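Local coordinates for 3-hydroxyisobutyrate dehydrogenase family protein (Geobacter sulfurreducens, PDB 3PDU) that acts as an NADP(H)-dependent beta-hydroxyacid dehydrogenase with succinic semialdehyde reductase activity, at residues A[53-56]-A[60-63]; A[113-118]-A[144-149]; A[187-192]-A[221-226]; A[205-210]-A[215-220]. All blocks are in the same frame, centred on the assembly; numbering follows the deposited sequence.

Contacts 1 and 2 lie in the coenzyme-binding Rossmann-type domain, and contacts 3 and 4 lie in the helical C-terminal domain, with contact centres about 38 to 43 Å apart across the two domains. Contacts 1 and 2 each set a helix on one mixed sheet and touch through Ile60 CD1, which packs on Asp146 and Ala147. Contacts 3 and 4 share helix 214-225, which meets helix 166-194 in one and helix 199-208 in the other. Buried contacts 1 and 3 rely on side-chain packing, one around a hydroxyl and the other purely apolar. Contacts 2 and 4, nearer the surface, each add a salt bridge to an apolar pair.

Contact 1. Residues A[53-56]-A[60-63]; sequences EVCA and ITIA
Val54 and Thr61 meet because the valine places CG1 anti to its backbone N (chi1 175°), while the threonine turns OG1 to the side of its own backbone N and away from its carbonyl carbon (chi1 -64°). Both residues direct CB at the opposing segment, and the two short branched side chains cross obliquely. The CG1 methyl of Val54 comes 3.4 Å from OG1 of Thr61. Val54 CG1 also lies 3.8 Å from CG2 of Thr61, and it therefore sits against both branches of the threonine.

Cys55 joins from the next position on the helix. Its thiol is swung beside the backbone N, which brings the sulfur alongside the threonine: Cys55 SG is 3.9 Å from OG1 of Thr61 and 4.0 Å from CG2 of the same threonine. Thr61 is thus touched by a methyl and a sulfur from consecutive helical residues.

The contact seats helix 51-57 on strand 60-63, the strand that directly follows it in the Rossmann-type domain. Thr61 is held from both neighbouring strands, by backbone hydrogen bonds to Gly90 and Ile92 and by side-chain packing on Leu7 and Tyr91. Leu7 also touches Val54, and the carbonyl O of Cys55 accepts a hydrogen bond from Arg89 NE.

All three touching residues are buried, and between the two segments they meet through van der Waals contact. Such packing around a small beta-branched residue, with its hydroxyl oxygen set against a methyl and a sulfur, contributes to seating the helix on the sheet.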
loop_
_atom_site.group_PDB
_atom_site.type_symbol
_atom_site.label_atom_id
_atom_site.label_comp_id
_atom_site.label_asym_id
_atom_site.label_seq_id
_atom_site.Cartn_x
_atom_site.Cartn_y
_atom_site.Cartn_z
ATOM N N GLU A 53 -40.992 -16.657 13.099
ATOM C CA GLU A 53 -41.522 -17.612 14.067
ATOM C C GLU A 53 -40.725 -17.592 15.364
ATOM O O GLU A 53 -41.291 -17.657 16.456
ATOM C CB GLU A 53 -41.556 -19.034 13.490
ATOM C CG GLU A 53 -42.148 -20.056 14.461
ATOM C CD GLU A 53 -41.889 -21.502 14.061
ATOM O OE1 GLU A 53 -41.755 -21.778 12.852
ATOM O OE2 GLU A 53 -41.824 -22.365 14.966
ATOM N N VAL A 54 -39.407 -17.493 15.251
ATOM C CA VAL A 54 -38.572 -17.456 16.446
ATOM C C VAL A 54 -38.864 -16.200 17.279
ATOM O O VAL A 54 -39.058 -16.275 18.496
ATOM C CB VAL A 54 -37.085 -17.504 16.082
ATOM C CG1 VAL A 54 -36.218 -17.336 17.342
ATOM C CG2 VAL A 54 -36.745 -18.821 15.357
ATOM N N CYS A 55 -38.895 -15.046 16.623
ATOM C CA CYS A 55 -38.998 -13.771 17.348
ATOM C C CYS A 55 -40.397 -13.512 17.915
ATOM O O CYS A 55 -40.564 -12.737 18.858
ATOM C CB CYS A 55 -38.546 -12.610 16.464
ATOM S SG CYS A 55 -36.770 -12.650 16.095
ATOM N N ALA A 56 -41.397 -14.164 17.340
ATOM C CA ALA A 56 -42.751 -14.100 17.876
ATOM C C ALA A 56 -42.862 -14.934 19.155
ATOM O O ALA A 56 -43.644 -14.620 20.041
ATOM C CB ALA A 56 -43.758 -14.592 16.830
ATOM N N ILE A 60 -36.009 -13.689 24.105
ATOM C CA ILE A 60 -34.753 -13.105 23.659
ATOM C C ILE A 60 -34.204 -13.944 22.526
ATOM O O ILE A 60 -33.970 -15.147 22.690
ATOM C CB ILE A 60 -33.697 -13.064 24.793
ATOM C CG1 ILE A 60 -34.198 -12.225 25.980
ATOM C CG2 ILE A 60 -32.360 -12.537 24.267
ATOM C CD1 ILE A 60 -33.184 -12.124 27.111
ATOM N N THR A 61 -34.017 -13.318 21.373
ATOM C CA THR A 61 -33.469 -14.015 20.222
ATOM C C THR A 61 -32.117 -13.439 19.862
ATOM O O THR A 61 -31.953 -12.220 19.734
ATOM C CB THR A 61 -34.391 -13.907 19.004
ATOM O OG1 THR A 61 -35.629 -14.569 19.293
ATOM C CG2 THR A 61 -33.728 -14.548 17.766
ATOM N N ILE A 62 -31.151 -14.333 19.709
ATOM C CA ILE A 62 -29.790 -13.972 19.336
ATOM C C ILE A 62 -29.550 -14.346 17.874
ATOM O O ILE A 62 -30.067 -15.366 17.401
ATOM C CB ILE A 62 -28.804 -14.739 20.219
ATOM C CG1 ILE A 62 -28.893 -14.242 21.665
ATOM C CG2 ILE A 62 -27.385 -14.618 19.697
ATOM C CD1 ILE A 62 -28.029 -15.064 22.631
ATOM N N ALA A 63 -28.797 -13.516 17.154
ATOM C CA ALA A 63 -28.434 -13.825 15.772
ATOM C C ALA A 63 -26.911 -13.835 15.588
ATOM O O ALA A 63 -26.193 -13.029 16.169
ATOM C CB ALA A 63 -29.092 -12.828 14.800
#

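Contact 2. Residues A[113-118]-A[144-149]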
loop_
_atom_site.group_PDB
_atom_site.type_symbol
_atom_site.label_atom_id
_atom_site.label_comp_id
_atom_site.label_asym_id
_atom_site.label_seq_id
_atom_site.Cartn_x
_atom_site.Cartn_y
_atom_site.Cartn_z
ATOM N N GLY A 113 -41.723 -2.316 18.554
ATOM C CA GLY A 113 -41.963 -2.563 19.962
ATOM C C GLY A 113 -41.055 -3.611 20.582
ATOM O O GLY A 113 -41.335 -4.105 21.670
ATOM N N GLY A 114 -39.968 -3.955 19.895
ATOM C CA GLY A 114 -39.000 -4.895 20.430
ATOM C C GLY A 114 -37.886 -4.139 21.127
ATOM O O GLY A 114 -37.852 -2.914 21.075
ATOM N N ARG A 115 -36.999 -4.852 21.814
ATOM C CA ARG A 115 -35.775 -4.232 22.319
ATOM C C ARG A 115 -34.591 -4.760 21.532
ATOM O O ARG A 115 -34.578 -5.938 21.158
ATOM C CB ARG A 115 -35.591 -4.518 23.815
ATOM C CG ARG A 115 -36.696 -3.939 24.701
ATOM C CD ARG A 115 -36.500 -4.336 26.159
ATOM N NE ARG A 115 -36.677 -5.772 26.358
ATOM C CZ ARG A 115 -36.175 -6.453 27.383
ATOM N NH1 ARG A 115 -35.450 -5.833 28.303
ATOM N NH2 ARG A 115 -36.391 -7.762 27.488
ATOM N N PHE A 116 -33.609 -3.893 21.275
ATOM C CA PHE A 116 -32.449 -4.255 20.468
ATOM C C PHE A 116 -31.130 -4.012 21.193
ATOM O O PHE A 116 -30.927 -2.982 21.855
ATOM C CB PHE A 116 -32.411 -3.515 19.119
ATOM C CG PHE A 116 -31.199 -3.864 18.284
ATOM C CD1 PHE A 116 -31.138 -5.076 17.605
ATOM C CD2 PHE A 116 -30.110 -2.999 18.205
ATOM C CE1 PHE A 116 -30.017 -5.419 16.851
ATOM C CE2 PHE A 116 -28.996 -3.326 17.444
ATOM C CZ PHE A 116 -28.946 -4.539 16.771
ATOM N N LEU A 117 -30.233 -4.971 21.045
ATOM C CA LEU A 117 -28.870 -4.842 21.538
ATOM C C LEU A 117 -27.948 -5.425 20.488
ATOM O O LEU A 117 -28.229 -6.499 19.954
ATOM C CB LEU A 117 -28.731 -5.658 22.830
ATOM C CG LEU A 117 -27.422 -5.567 23.608
ATOM C CD1 LEU A 117 -27.356 -4.228 24.333
ATOM C CD2 LEU A 117 -27.341 -6.720 24.611
ATOM N N GLU A 118 -26.857 -4.734 20.164
ATOM C CA GLU A 118 -25.846 -5.354 19.313
ATOM C C GLU A 118 -24.822 -5.940 20.267
ATOM O O GLU A 118 -24.575 -5.377 21.333
ATOM C CB GLU A 118 -25.209 -4.336 18.355
ATOM C CG GLU A 118 -24.350 -3.264 19.038
ATOM C CD GLU A 118 -23.651 -2.338 18.049
ATOM O OE1 GLU A 118 -23.776 -2.556 16.824
ATOM O OE2 GLU A 118 -22.979 -1.382 18.497
ATOM N N PHE A 144 -29.586 -5.923 27.913
ATOM C CA PHE A 144 -28.255 -6.353 28.346
ATOM C C PHE A 144 -28.363 -7.080 29.698
ATOM O O PHE A 144 -27.804 -8.160 29.894
ATOM C CB PHE A 144 -27.330 -5.126 28.446
ATOM C CG PHE A 144 -25.931 -5.445 28.890
ATOM C CD1 PHE A 144 -24.997 -5.938 27.988
ATOM C CD2 PHE A 144 -25.546 -5.249 30.209
ATOM C CE1 PHE A 144 -23.692 -6.225 28.395
ATOM C CE2 PHE A 144 -24.249 -5.541 30.624
ATOM C CZ PHE A 144 -23.325 -6.029 29.717
ATOM N N THR A 145 -29.098 -6.485 30.627
ATOM C CA THR A 145 -29.268 -7.058 31.956
ATOM C C THR A 145 -30.001 -8.404 31.897
ATOM O O THR A 145 -29.545 -9.390 32.486
ATOM C CB THR A 145 -30.019 -6.077 32.891
ATOM O OG1 THR A 145 -29.201 -4.922 33.105
ATOM C CG2 THR A 145 -30.310 -6.729 34.236
ATOM N N ASP A 146 -31.126 -8.434 31.183
ATOM C CA ASP A 146 -31.951 -9.641 31.038
ATOM C C ASP A 146 -31.192 -10.821 30.439
ATOM O O ASP A 146 -31.493 -11.985 30.737
ATOM C CB ASP A 146 -33.187 -9.352 30.165
ATOM C CG ASP A 146 -34.255 -8.547 30.900
ATOM O OD1 ASP A 146 -34.151 -8.396 32.137
ATOM O OD2 ASP A 146 -35.207 -8.075 30.238
ATOM N N ALA A 147 -30.226 -10.531 29.573
ATOM C CA ALA A 147 -29.491 -11.593 28.882
ATOM C C ALA A 147 -28.269 -12.069 29.678
ATOM O O ALA A 147 -27.507 -12.917 29.209
ATOM C CB ALA A 147 -29.060 -11.118 27.487
ATOM N N GLY A 148 -28.082 -11.525 30.877
ATOM C CA GLY A 148 -26.911 -11.850 31.680
ATOM C C GLY A 148 -26.622 -13.336 31.812
ATOM O O GLY A 148 -25.488 -13.781 31.592
ATOM N N PRO A 149 -27.635 -14.120 32.202
ATOM C CA PRO A 149 -27.367 -15.556 32.355
ATOM C C PRO A 149 -26.945 -16.220 31.039
ATOM O O PRO A 149 -26.070 -17.098 31.022
ATOM C CB PRO A 149 -28.707 -16.106 32.876
ATOM C CG PRO A 149 -29.300 -14.953 33.649
ATOM C CD PRO A 149 -28.913 -13.722 32.824
#
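The backbones of strand 115-118 and of the end of helix 141-146 come closest at Leu117 and Phe144, whose CA atoms are 7.0 Å apart, a spacing that side chains must bridge.

Toward the surface, Arg115 does so by a salt bridge to Asp146. Its chain bends at chi3 (-67°) and presents the guanidinium end-on, with NH1 and NH2 both bonded to the single oxygen OD2. The bond from Arg115 NH1 to Asp146 OD2 is 3.0 Å long, and that from Arg115 NH2 to the same OD2 is also 3.0 Å. Neither bond is straight, as expected when one acceptor is shared in a fork. OD2 stays close to the guanidinium plane, but the carboxylate is turned 69° from that plane. NH2 reaches the anti lone pair of OD2, while NH1 approaches from above the carboxylate. NH1 has a stronger partner in Ser142 OG, and NE bonds Gly88 O; together these bonds fix the rotation of the guanidinium.

Deeper in, Leu117 CD2 rests on the root of Phe144, 3.9 Å from its CA and 4.2 Å from its CB. Leu117 CD2 also lies at the edge of the phenyl ring, 4.2 Å from CD1 of Phe144. The ring itself makes an edge-to-face pair with His160.

Strand 115-122 enters the sheet after the Schellman motif at Gly113 that ends helix 99-111, and it pairs with strand 90-93. Leu143 of helix 141-146 touches both Arg115 and Leu117, and Ala147 packs on Ile92, so the break between helices 141-146 and 148-154 lies over these two strands.

Contact 3. Residues A[187-192]-A[221-226]; sequences EGMALG and QMLLSG
Met189 joins helix 166-194 to helix 214-225 by reaching Leu223 with the base of its side chain and Leu224 with its tip. The inner part lies at the base, where the segments' backbones come nearest, at the CA atoms of Met189 and Leu223. Here CB of Met189 is 3.9 Å from CD1 of Leu223, and CG of Met189 follows at 4.1 Å from the same methyl. Both residues are buried, and Phe282 of helix 282-285 packs against each of them.

The outer part belongs to Leu224, which is partly exposed, although its distances are much the same. Bends at chi2 (73°) and chi3 (71°) fold the methionine back on itself. The Met189 and Leu224 side chains cross at about a right angle. CE of Met189 lies 3.9 Å from CD2 of Leu224, with SD at 4.1 Å from that methyl. Leu203 of helix 199-208 touches Met189 and Leu224 as well. Farther round helix 214-225, Gln221 and Ser225 face solvent.

Helix 166-194 also serves the assembly: Glu187 accepts hydrogen bonds from the backbone N atoms of Gly257 and Ala258 of the second subunit.

Between segments 187-192 and 221-226 the contact is wholly apolar; a weak hydrogen bond from Arg193 NH2 to Leu223 O is a polar addition just beyond. Its hold comes from dispersion and the burial of nonpolar surface, the thioether included, with one folded methionine spanning two successive leucines.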
loop_
_atom_site.group_PDB
_atom_site.type_symbol
_atom_site.label_atom_id
_atom_site.label_comp_id
_atom_site.label_asym_id
_atom_site.label_seq_id
_atom_site.Cartn_x
_atom_site.Cartn_y
_atom_site.Cartn_z
ATOM N N GLU A 187 3.902 -12.128 6.214
ATOM C CA GLU A 187 5.002 -11.554 5.455
ATOM C C GLU A 187 6.327 -11.893 6.134
ATOM O O GLU A 187 7.318 -12.162 5.472
ATOM C CB GLU A 187 4.837 -10.026 5.281
ATOM C CG GLU A 187 3.858 -9.672 4.177
ATOM C CD GLU A 187 3.737 -8.181 3.886
ATOM O OE1 GLU A 187 2.861 -7.820 3.046
ATOM O OE2 GLU A 187 4.511 -7.382 4.476
ATOM N N GLY A 188 6.336 -11.883 7.461
ATOM C CA GLY A 188 7.547 -12.196 8.197
ATOM C C GLY A 188 7.978 -13.627 7.948
ATOM O O GLY A 188 9.150 -13.917 7.680
ATOM N N MET A 189 7.022 -14.537 8.010
ATOM C CA MET A 189 7.337 -15.946 7.815
ATOM C C MET A 189 7.746 -16.215 6.367
ATOM O O MET A 189 8.655 -17.013 6.101
ATOM C CB MET A 189 6.151 -16.823 8.241
ATOM C CG MET A 189 6.381 -18.316 8.026
ATOM S SD MET A 189 7.561 -19.018 9.218
ATOM C CE MET A 189 6.585 -18.966 10.725
ATOM N N ALA A 190 7.097 -15.535 5.427
ATOM C CA ALA A 190 7.440 -15.694 4.015
ATOM C C ALA A 190 8.870 -15.219 3.738
ATOM O O ALA A 190 9.649 -15.914 3.089
ATOM C CB ALA A 190 6.429 -14.953 3.120
ATOM N N LEU A 191 9.215 -14.037 4.244
ATOM C CA LEU A 191 10.556 -13.499 4.077
ATOM C C LEU A 191 11.558 -14.421 4.768
ATOM O O LEU A 191 12.609 -14.723 4.219
ATOM C CB LEU A 191 10.646 -12.080 4.656
ATOM C CG LEU A 191 12.012 -11.380 4.616
ATOM C CD1 LEU A 191 12.521 -11.236 3.187
ATOM C CD2 LEU A 191 11.917 -9.997 5.290
ATOM N N GLY A 192 11.214 -14.863 5.973
ATOM C CA GLY A 192 12.045 -15.776 6.742
ATOM C C GLY A 192 12.417 -17.042 5.990
ATOM O O GLY A 192 13.596 -17.408 5.923
ATOM N N GLN A 221 1.756 -22.178 13.753
ATOM C CA GLN A 221 1.789 -23.607 13.472
ATOM C C GLN A 221 1.079 -23.950 12.162
ATOM O O GLN A 221 1.485 -24.879 11.469
ATOM C CB GLN A 221 1.216 -24.416 14.638
ATOM C CG GLN A 221 2.124 -24.414 15.872
ATOM C CD GLN A 221 3.534 -24.923 15.570
ATOM O OE1 GLN A 221 3.713 -25.986 14.961
ATOM N NE2 GLN A 221 4.544 -24.160 15.998
ATOM N N MET A 222 0.023 -23.215 11.827
ATOM C CA MET A 222 -0.619 -23.394 10.526
ATOM C C MET A 222 0.351 -23.042 9.409
ATOM O O MET A 222 0.406 -23.719 8.377
ATOM C CB MET A 222 -1.846 -22.494 10.391
ATOM C CG MET A 222 -3.022 -22.906 11.218
ATOM S SD MET A 222 -4.422 -21.835 10.839
ATOM C CE MET A 222 -5.588 -22.379 12.086
ATOM N N LEU A 223 1.105 -21.966 9.604
ATOM C CA LEU A 223 2.045 -21.525 8.575
ATOM C C LEU A 223 3.117 -22.588 8.356
ATOM O O LEU A 223 3.545 -22.825 7.227
ATOM C CB LEU A 223 2.699 -20.197 8.961
ATOM C CG LEU A 223 1.773 -19.024 9.285
ATOM C CD1 LEU A 223 2.562 -17.711 9.317
ATOM C CD2 LEU A 223 0.649 -18.930 8.281
ATOM N N LEU A 224 3.554 -23.230 9.435
ATOM C CA LEU A 224 4.574 -24.266 9.312
ATOM C C LEU A 224 4.023 -25.520 8.638
ATOM O O LEU A 224 4.700 -26.146 7.820
ATOM C CB LEU A 224 5.163 -24.621 10.680
ATOM C CG LEU A 224 5.864 -23.488 11.435
ATOM C CD1 LEU A 224 6.525 -24.016 12.704
ATOM C CD2 LEU A 224 6.895 -22.830 10.539
ATOM N N SER A 225 2.790 -25.878 8.976
ATOM C CA SER A 225 2.203 -27.120 8.472
ATOM C C SER A 225 1.656 -26.965 7.053
ATOM O O SER A 225 1.554 -27.942 6.311
ATOM C CB SER A 225 1.093 -27.613 9.409
ATOM O OG SER A 225 -0.051 -26.778 9.321
ATOM N N GLY A 226 1.315 -25.737 6.679
ATOM C CA GLY A 226 0.655 -25.476 5.411
ATOM C C GLY A 226 -0.800 -25.925 5.412
ATOM O O GLY A 226 -1.418 -26.067 4.360
#

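Contact 4. Residues A[205-210]-A[215-220]; sequences VLDAGA and MFKGKG
Asp207 and Lys217 face each other across two successive helices, 199-208 and 214-225, joined by a short loop in the helical C-terminal domain. From CB, the lysine chain sets CG anti to its backbone N (chi1 168°), and CD continues this extended course until a bend at chi3 (-67°) turns the end toward the aspartate. Lys217 CE is the first atom to arrive, 3.6 Å from OD2 and 3.8 Å from OD1 of Asp207. Lys217 NZ then lies 3.3 Å from OD2 of Asp207, a salt bridge whose hydrogen bond is weak. With Lys217 exposed and Asp207 partly so, this pair lies at the outer margin, where solvent would probably temper its attraction.

Beneath it, Leu206 and Phe216 form the buried half of the contact. Phe216 also packs on Met181 and Leu185 of helix 166-194, and Met181 of the second subunit touches it too. Leu206 in turn meets Ile177 of that subunit, so the apolar pair is part of the interface with the second subunit. Within the chain, CD1 of Leu206 approaches the ring obliquely and stops 4.3 Å from CD2 of Phe216.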
loop_
_atom_site.group_PDB
_atom_site.type_symbol
_atom_site.label_atom_id
_atom_site.label_comp_id
_atom_site.label_asym_id
_atom_site.label_seq_id
_atom_site.Cartn_x
_atom_site.Cartn_y
_atom_site.Cartn_z
ATOM N N VAL A 205 11.544 -17.166 18.749
ATOM C CA VAL A 205 12.071 -15.832 19.034
ATOM C C VAL A 205 10.937 -14.836 19.303
ATOM O O VAL A 205 11.005 -14.044 20.250
ATOM C CB VAL A 205 12.997 -15.331 17.910
ATOM C CG1 VAL A 205 13.336 -13.854 18.097
ATOM C CG2 VAL A 205 14.268 -16.182 17.876
ATOM N N LEU A 206 9.884 -14.886 18.491
ATOM C CA LEU A 206 8.724 -14.025 18.722
ATOM C C LEU A 206 8.067 -14.305 20.072
ATOM O O LEU A 206 7.644 -13.380 20.771
ATOM C CB LEU A 206 7.693 -14.193 17.604
ATOM C CG LEU A 206 8.119 -13.661 16.238
ATOM C CD1 LEU A 206 7.133 -14.103 15.152
ATOM C CD2 LEU A 206 8.241 -12.151 16.301
ATOM N N ASP A 207 7.986 -15.579 20.447
ATOM C CA ASP A 207 7.305 -15.950 21.689
ATOM C C ASP A 207 8.110 -15.602 22.947
ATOM O O ASP A 207 7.582 -15.653 24.048
ATOM C CB ASP A 207 6.937 -17.438 21.704
ATOM C CG ASP A 207 5.799 -17.742 22.671
ATOM O OD1 ASP A 207 4.741 -17.071 22.584
ATOM O OD2 ASP A 207 5.966 -18.636 23.525
ATOM N N ALA A 208 9.380 -15.248 22.784
ATOM C CA ALA A 208 10.234 -14.930 23.930
ATOM C C ALA A 208 10.351 -13.426 24.169
ATOM O O ALA A 208 10.933 -12.994 25.164
ATOM C CB ALA A 208 11.627 -15.547 23.745
ATOM N N GLY A 209 9.802 -12.631 23.257
ATOM C CA GLY A 209 9.970 -11.188 23.308
ATOM C C GLY A 209 8.672 -10.426 23.514
ATOM O O GLY A 209 7.643 -11.011 23.859
ATOM N N ALA A 210 8.718 -9.118 23.283
ATOM C CA ALA A 210 7.607 -8.240 23.643
ATOM C C ALA A 210 6.366 -8.396 22.761
ATOM O O ALA A 210 5.295 -7.916 23.124
ATOM C CB ALA A 210 8.064 -6.781 23.654
ATOM N N MET A 215 -2.194 -15.652 19.374
ATOM C CA MET A 215 -2.523 -15.750 17.950
ATOM C C MET A 215 -1.297 -16.124 17.114
ATOM O O MET A 215 -1.385 -16.972 16.229
ATOM C CB MET A 215 -3.160 -14.457 17.430
ATOM C CG MET A 215 -3.417 -14.445 15.918
ATOM S SD MET A 215 -3.993 -12.823 15.365
ATOM C CE MET A 215 -3.261 -12.689 13.732
ATOM N N PHE A 216 -0.156 -15.500 17.395
ATOM C CA PHE A 216 1.082 -15.857 16.695
ATOM C C PHE A 216 1.456 -17.313 16.952
ATOM O O PHE A 216 1.885 -18.023 16.048
ATOM C CB PHE A 216 2.240 -14.971 17.143
ATOM C CG PHE A 216 2.281 -13.634 16.472
ATOM C CD1 PHE A 216 1.244 -13.223 15.659
ATOM C CD2 PHE A 216 3.356 -12.782 16.671
ATOM C CE1 PHE A 216 1.269 -11.977 15.046
ATOM C CE2 PHE A 216 3.398 -11.542 16.069
ATOM C CZ PHE A 216 2.349 -11.132 15.249
ATOM N N LYS A 217 1.307 -17.758 18.193
ATOM C CA LYS A 217 1.643 -19.146 18.522
ATOM C C LYS A 217 0.785 -20.142 17.737
ATOM O O LYS A 217 1.302 -21.090 17.140
ATOM C CB LYS A 217 1.518 -19.376 20.035
ATOM C CG LYS A 217 1.560 -20.837 20.446
ATOM C CD LYS A 217 1.774 -20.984 21.954
ATOM C CE LYS A 217 3.161 -20.502 22.363
ATOM N NZ LYS A 217 3.402 -20.628 23.829
ATOM N N GLY A 218 -0.525 -19.916 17.727
ATOM C CA GLY A 218 -1.450 -20.810 17.049
ATOM C C GLY A 218 -1.411 -20.718 15.530
ATOM O O GLY A 218 -1.320 -21.737 14.837
ATOM N N LYS A 219 -1.480 -19.506 14.996
ATOM C CA LYS A 219 -1.457 -19.347 13.538
ATOM C C LYS A 219 -0.089 -19.731 12.977
ATOM O O LYS A 219 0.011 -20.222 11.850
ATOM C CB LYS A 219 -1.833 -17.917 13.115
ATOM C CG LYS A 219 -3.204 -17.431 13.625
ATOM C CD LYS A 219 -4.343 -18.432 13.295
ATOM C CE LYS A 219 -5.718 -17.863 13.708
ATOM N NZ LYS A 219 -6.824 -18.842 13.417
ATOM N N GLY A 220 0.964 -19.497 13.760
ATOM C CA GLY A 220 2.308 -19.858 13.340
ATOM C C GLY A 220 2.420 -21.329 12.979
ATOM O O GLY A 220 3.095 -21.706 12.016
#